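Local coordinates for protein chitinase (Thermococcus chitonophagus, PDB 5XSW) that probably hydrolyses chitin as an endochitinase, through a largely helical domain that binds a glycan, with a smaller beta-rich domain preceding it, at residues V15-A20 with K36-E41; F257-A262 with L300-E305. One frame throughout, in Å; residues are numbered along the deposited sequence.

Interaction 1: V15-A20 with K36-E41; sequences VELTLA and KNITFE
Ile-38 fits against Leu-17 and Leu-19 in the core of a beta sandwich, the N-terminal domain that precedes the helical part of this chain. Strand 12-21 belongs to an antiparallel sheet of four strands and strand 32-41 to the sheet facing it; the segments run in roughly opposite senses, and no hydrogen bond joins them. Their nearest alpha carbons, those of Leu-19 and Ile-38, stand 9.6 Å apart, so side chains alone span the gap. From CB, which points toward the opposite strand, Ile-38 sends out two arms. The methyl CG2, on the far side of CB from the backbone N, heads for Leu-17 and lies 4.3 Å from its CD2, a light touch. The longer arm goes to Leu-19. With CG1 swung away from the carbonyl carbon (chi1 -56°), this arm leans to the Leu-19 side, and CG1 comes within 3.9 Å of Leu-19 CD1. One bond further, Ile-38 CD1 meets the same Leu-19 methyl, so that the two side chains reach across the interface tip to tip. The chi2 of 94° lies well off a staggered value, a mildly strained turn that sets where this end methyl falls. Leu-70 touches both Ile-38 and Leu-19, and Ile-102 of strand 98-104 adds to the cover over Leu-19. Farther along, Phe-40 turns inward too, but its ring meets Phe-100 and Pro-97. At the start of the segment Lys-36 and Asn-37 both face His-103 in a classic beta bulge, where the strand turns a corner. The tightest approach between the two segments is a single methyl pair, Leu-19 CD1 and Ile-38 CD1, at 3.7 Å.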
# COMPACT_ATOMS: atom_id res chain seq x y z
N VAL A 15 31.74 -28.28 -3.14
CA VAL A 15 30.85 -28.19 -1.98
C VAL A 15 29.38 -27.97 -2.44
O VAL A 15 29.13 -27.20 -3.36
CB VAL A 15 31.29 -27.02 -1.06
CG1 VAL A 15 30.25 -26.76 0.04
CG2 VAL A 15 32.65 -27.29 -0.44
N GLU A 16 28.44 -28.66 -1.80
CA GLU A 16 27.03 -28.40 -1.99
C GLU A 16 26.46 -27.69 -0.78
O GLU A 16 26.54 -28.17 0.37
CB GLU A 16 26.27 -29.68 -2.23
CG GLU A 16 24.79 -29.43 -2.43
CD GLU A 16 24.08 -30.59 -3.08
OE1 GLU A 16 23.23 -30.36 -3.97
OE2 GLU A 16 24.38 -31.74 -2.68
N LEU A 17 25.87 -26.53 -1.04
CA LEU A 17 25.19 -25.73 -0.03
C LEU A 17 23.66 -25.86 -0.20
O LEU A 17 23.18 -25.64 -1.29
CB LEU A 17 25.61 -24.28 -0.16
CG LEU A 17 24.80 -23.29 0.70
CD1 LEU A 17 25.05 -23.52 2.19
CD2 LEU A 17 25.14 -21.88 0.28
N THR A 18 22.96 -26.20 0.86
CA THR A 18 21.52 -26.28 0.79
C THR A 18 20.89 -25.20 1.65
O THR A 18 21.13 -25.13 2.84
CB THR A 18 21.02 -27.66 1.25
OG1 THR A 18 21.59 -28.67 0.42
CG2 THR A 18 19.52 -27.74 1.15
N LEU A 19 20.07 -24.37 1.02
CA LEU A 19 19.33 -23.31 1.69
C LEU A 19 17.86 -23.66 1.60
O LEU A 19 17.38 -23.99 0.53
CB LEU A 19 19.57 -21.96 1.02
CG LEU A 19 21.01 -21.47 0.85
CD1 LEU A 19 21.06 -20.24 -0.03
CD2 LEU A 19 21.62 -21.18 2.20
N ALA A 20 17.17 -23.62 2.72
CA ALA A 20 15.76 -23.95 2.71
C ALA A 20 14.94 -23.32 3.81
O ALA A 20 15.44 -23.06 4.90
CB ALA A 20 15.58 -25.46 2.75
N LYS A 36 19.20 -11.46 1.84
CA LYS A 36 19.99 -10.44 1.18
C LYS A 36 21.21 -11.05 0.42
O LYS A 36 21.43 -10.77 -0.76
CB LYS A 36 20.49 -9.44 2.22
CG LYS A 36 21.17 -8.19 1.64
CD LYS A 36 21.93 -7.44 2.75
CE LYS A 36 22.39 -6.04 2.31
NZ LYS A 36 21.26 -5.04 2.12
N ASN A 37 22.00 -11.85 1.14
CA ASN A 37 23.09 -12.58 0.51
C ASN A 37 23.56 -13.68 1.48
O ASN A 37 23.01 -13.81 2.58
CB ASN A 37 24.24 -11.65 0.08
CG ASN A 37 24.71 -10.74 1.17
OD1 ASN A 37 24.95 -11.17 2.30
ND2 ASN A 37 24.90 -9.45 0.84
N ILE A 38 24.46 -14.53 1.00
CA ILE A 38 25.05 -15.59 1.83
C ILE A 38 26.58 -15.30 1.72
O ILE A 38 27.08 -15.11 0.62
CB ILE A 38 24.77 -17.01 1.33
CG1 ILE A 38 23.28 -17.30 1.17
CG2 ILE A 38 25.37 -18.10 2.29
CD1 ILE A 38 22.79 -17.03 -0.24
N THR A 39 27.29 -15.25 2.84
CA THR A 39 28.75 -15.10 2.72
C THR A 39 29.45 -16.39 3.16
O THR A 39 28.93 -17.17 3.97
CB THR A 39 29.30 -13.94 3.56
OG1 THR A 39 28.82 -14.04 4.92
CG2 THR A 39 28.93 -12.57 2.97
N PHE A 40 30.64 -16.60 2.65
CA PHE A 40 31.48 -17.61 3.28
C PHE A 40 32.94 -17.22 3.03
O PHE A 40 33.22 -16.28 2.28
CB PHE A 40 31.17 -19.02 2.73
CG PHE A 40 31.53 -19.19 1.25
CD1 PHE A 40 32.81 -19.62 0.86
CD2 PHE A 40 30.58 -18.96 0.25
CE1 PHE A 40 33.14 -19.80 -0.51
CE2 PHE A 40 30.87 -19.13 -1.11
CZ PHE A 40 32.18 -19.56 -1.51
N GLU A 41 33.86 -17.95 3.66
CA GLU A 41 35.27 -17.62 3.52
C GLU A 41 36.02 -18.79 2.90
O GLU A 41 35.67 -19.94 3.13
CB GLU A 41 35.86 -17.23 4.89
CG GLU A 41 35.38 -15.85 5.33
CD GLU A 41 35.63 -15.57 6.83
OE1 GLU A 41 35.76 -14.38 7.18
OE2 GLU A 41 35.67 -16.50 7.66

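Interaction 2: F257-A262 with L300-E305; sequences FNQIKA and LTMERE. With PO4 (phosphate ion), chain E.
Met-302 reaches from helix 288-311 to Gln-259 and Ile-260 of helix 254-263, a helix-helix packing in the domain that holds the glycan pocket, placed here against the second subunit. The alpha carbons of Ile-260 and Met-302 are 7.3 Å apart. Contact is closest where the methionine ends. Its CG lies anti to the backbone N (chi1 172°), and bends at the next two torsions fold the thioether round, carrying CE to 3.6 Å from Gln-259 NE2. A phosphate ion, probably taken up from the crystallisation liquor, completes this corner. Gln-259, extended beyond CG, donates from NE2 to phosphate O2 over a short 2.6 Å, with a moderately bent N-H...O angle of 148°. The other end of the amide, OE1, is hydrogen-bonded to Ser-254 OG of the second subunit, so both ends are held and the flat group is fixed in rotation. That serine, Gly-255 N of the second subunit, Asn-256 ND2 and Val-340 N also bind the phosphate. An alanine in place of Gln-259 would probably cost phosphate O2 the NE2 bond, take from Ser-254 OG of the second subunit one of its two partners, and leave Met-302 CE without its amide neighbour. The apolar half is looser: Ile-260 and Met-302 cross at about a right angle and touch lightly, with Ile-260 CG2 4.2 Å from Met-302 CB. Beyond it the helix turns to a more open side, where Ala-262 is partly exposed and its carbonyl oxygen binds a glycerol, while Lys-261 forms a salt bridge with Asp-476 of the second subunit. At the tight end Met-302 CE sits beside the anion as well, 3.3 Å from phosphate O2.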
# COMPACT_ATOMS: atom_id res chain seq x y z
N PHE A 257 -1.43 0.70 4.84
CA PHE A 257 -1.93 -0.45 5.61
C PHE A 257 -1.75 -1.75 4.88
O PHE A 257 -1.32 -2.79 5.45
CB PHE A 257 -3.45 -0.24 5.94
CG PHE A 257 -4.00 -1.24 6.88
CD1 PHE A 257 -3.93 -1.01 8.25
CD2 PHE A 257 -4.62 -2.41 6.41
CE1 PHE A 257 -4.46 -1.96 9.21
CE2 PHE A 257 -5.19 -3.35 7.31
CZ PHE A 257 -5.09 -3.16 8.71
N ASN A 258 -2.12 -1.75 3.60
CA ASN A 258 -1.93 -2.93 2.76
C ASN A 258 -0.44 -3.36 2.72
O ASN A 258 -0.10 -4.54 2.80
CB ASN A 258 -2.43 -2.61 1.32
CG ASN A 258 -2.28 -3.81 0.34
OD1 ASN A 258 -1.18 -4.11 -0.15
ND2 ASN A 258 -3.38 -4.46 0.04
N GLN A 259 0.42 -2.39 2.59
CA GLN A 259 1.86 -2.70 2.52
C GLN A 259 2.41 -3.29 3.86
O GLN A 259 3.18 -4.29 3.88
CB GLN A 259 2.60 -1.42 2.12
CG GLN A 259 4.12 -1.48 2.14
CD GLN A 259 4.69 -0.11 1.82
OE1 GLN A 259 5.37 0.06 0.80
NE2 GLN A 259 4.34 0.87 2.61
N ILE A 260 2.03 -2.71 5.00
CA ILE A 260 2.58 -3.26 6.25
C ILE A 260 1.97 -4.59 6.61
O ILE A 260 2.65 -5.46 7.15
CB ILE A 260 2.48 -2.28 7.45
CG1 ILE A 260 1.05 -1.98 7.82
CG2 ILE A 260 3.32 -1.02 7.17
CD1 ILE A 260 0.93 -0.89 8.93
N LYS A 261 0.71 -4.82 6.23
CA LYS A 261 0.17 -6.17 6.25
C LYS A 261 1.02 -7.15 5.41
O LYS A 261 1.31 -8.29 5.85
CB LYS A 261 -1.30 -6.12 5.73
CG LYS A 261 -2.16 -7.22 6.00
CD LYS A 261 -3.62 -6.85 5.50
CE LYS A 261 -4.32 -8.16 5.23
NZ LYS A 261 -5.70 -7.82 4.77
N ALA A 262 1.41 -6.76 4.20
CA ALA A 262 2.25 -7.66 3.38
C ALA A 262 3.62 -7.93 4.06
O ALA A 262 4.14 -9.04 4.04
CB ALA A 262 2.49 -7.05 1.96
N LEU A 300 5.53 3.10 11.47
CA LEU A 300 6.75 3.82 11.80
C LEU A 300 7.93 2.87 11.90
O LEU A 300 9.02 3.16 11.42
CB LEU A 300 6.56 4.58 13.11
CG LEU A 300 5.56 5.72 13.04
CD1 LEU A 300 5.01 6.05 14.41
CD2 LEU A 300 6.21 6.93 12.40
N THR A 301 7.69 1.72 12.49
CA THR A 301 8.70 0.70 12.65
C THR A 301 9.19 0.26 11.29
O THR A 301 10.37 0.04 11.09
CB THR A 301 8.16 -0.50 13.44
OG1 THR A 301 7.92 -0.11 14.79
CG2 THR A 301 9.14 -1.66 13.41
N MET A 302 8.27 0.16 10.34
CA MET A 302 8.60 -0.27 9.00
C MET A 302 9.61 0.68 8.38
O MET A 302 10.54 0.24 7.74
CB MET A 302 7.35 -0.34 8.13
CG MET A 302 7.61 -0.59 6.66
SD MET A 302 7.97 0.90 5.72
CE MET A 302 6.33 1.58 5.52
N GLU A 303 9.44 1.98 8.59
CA GLU A 303 10.37 2.93 8.01
C GLU A 303 11.77 2.70 8.57
O GLU A 303 12.74 2.63 7.83
CB GLU A 303 9.95 4.35 8.34
CG GLU A 303 8.56 4.75 7.91
CD GLU A 303 8.18 6.12 8.42
OE1 GLU A 303 9.06 6.99 8.45
OE2 GLU A 303 7.02 6.32 8.80
N ARG A 304 11.86 2.53 9.89
CA ARG A 304 13.12 2.34 10.56
C ARG A 304 13.79 1.05 10.13
O ARG A 304 14.97 1.04 9.84
CB ARG A 304 12.92 2.34 12.07
CG ARG A 304 14.20 2.43 12.88
CD ARG A 304 13.93 2.97 14.27
NE ARG A 304 15.09 2.98 15.14
CZ ARG A 304 15.43 1.98 15.95
NH1 ARG A 304 14.71 0.88 15.99
NH2 ARG A 304 16.50 2.09 16.72
N GLU A 305 13.01 -0.02 10.04
CA GLU A 305 13.49 -1.31 9.57
C GLU A 305 13.97 -1.24 8.14
O GLU A 305 14.98 -1.89 7.77
CB GLU A 305 12.41 -2.42 9.69
CG GLU A 305 12.04 -2.85 11.19
CD GLU A 305 12.93 -4.00 11.75
OE1 GLU A 305 13.82 -4.47 11.01
OE2 GLU A 305 12.68 -4.48 12.91
P PO4 E . 5.07 4.29 2.08
O1 PO4 E . 3.62 4.38 2.39
O2 PO4 E . 5.75 3.04 2.57
O3 PO4 E . 5.17 4.40 0.58
O4 PO4 E . 5.91 5.32 2.71

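The touching residues of both contacts are buried, yet the two sit in different domains. Interaction 1 joins the two sheets of the N-terminal sandwich and is purely apolar, and no other protein chain of the assembly touches its two segments. Interaction 2 packs helix on helix close to the centre of the chain and mixes apolar packing with a polar, anion-binding corner that the second subunit shares. The centres of interactions 1 and 2 are about 28 Å apart, and the two do not touch. The two strand and helix elements are nevertheless tied: Lys-36 NZ of segment 36-41 is hydrogen-bonded to Ala-309 O, on the same helix 288-311 that carries segment 300-305.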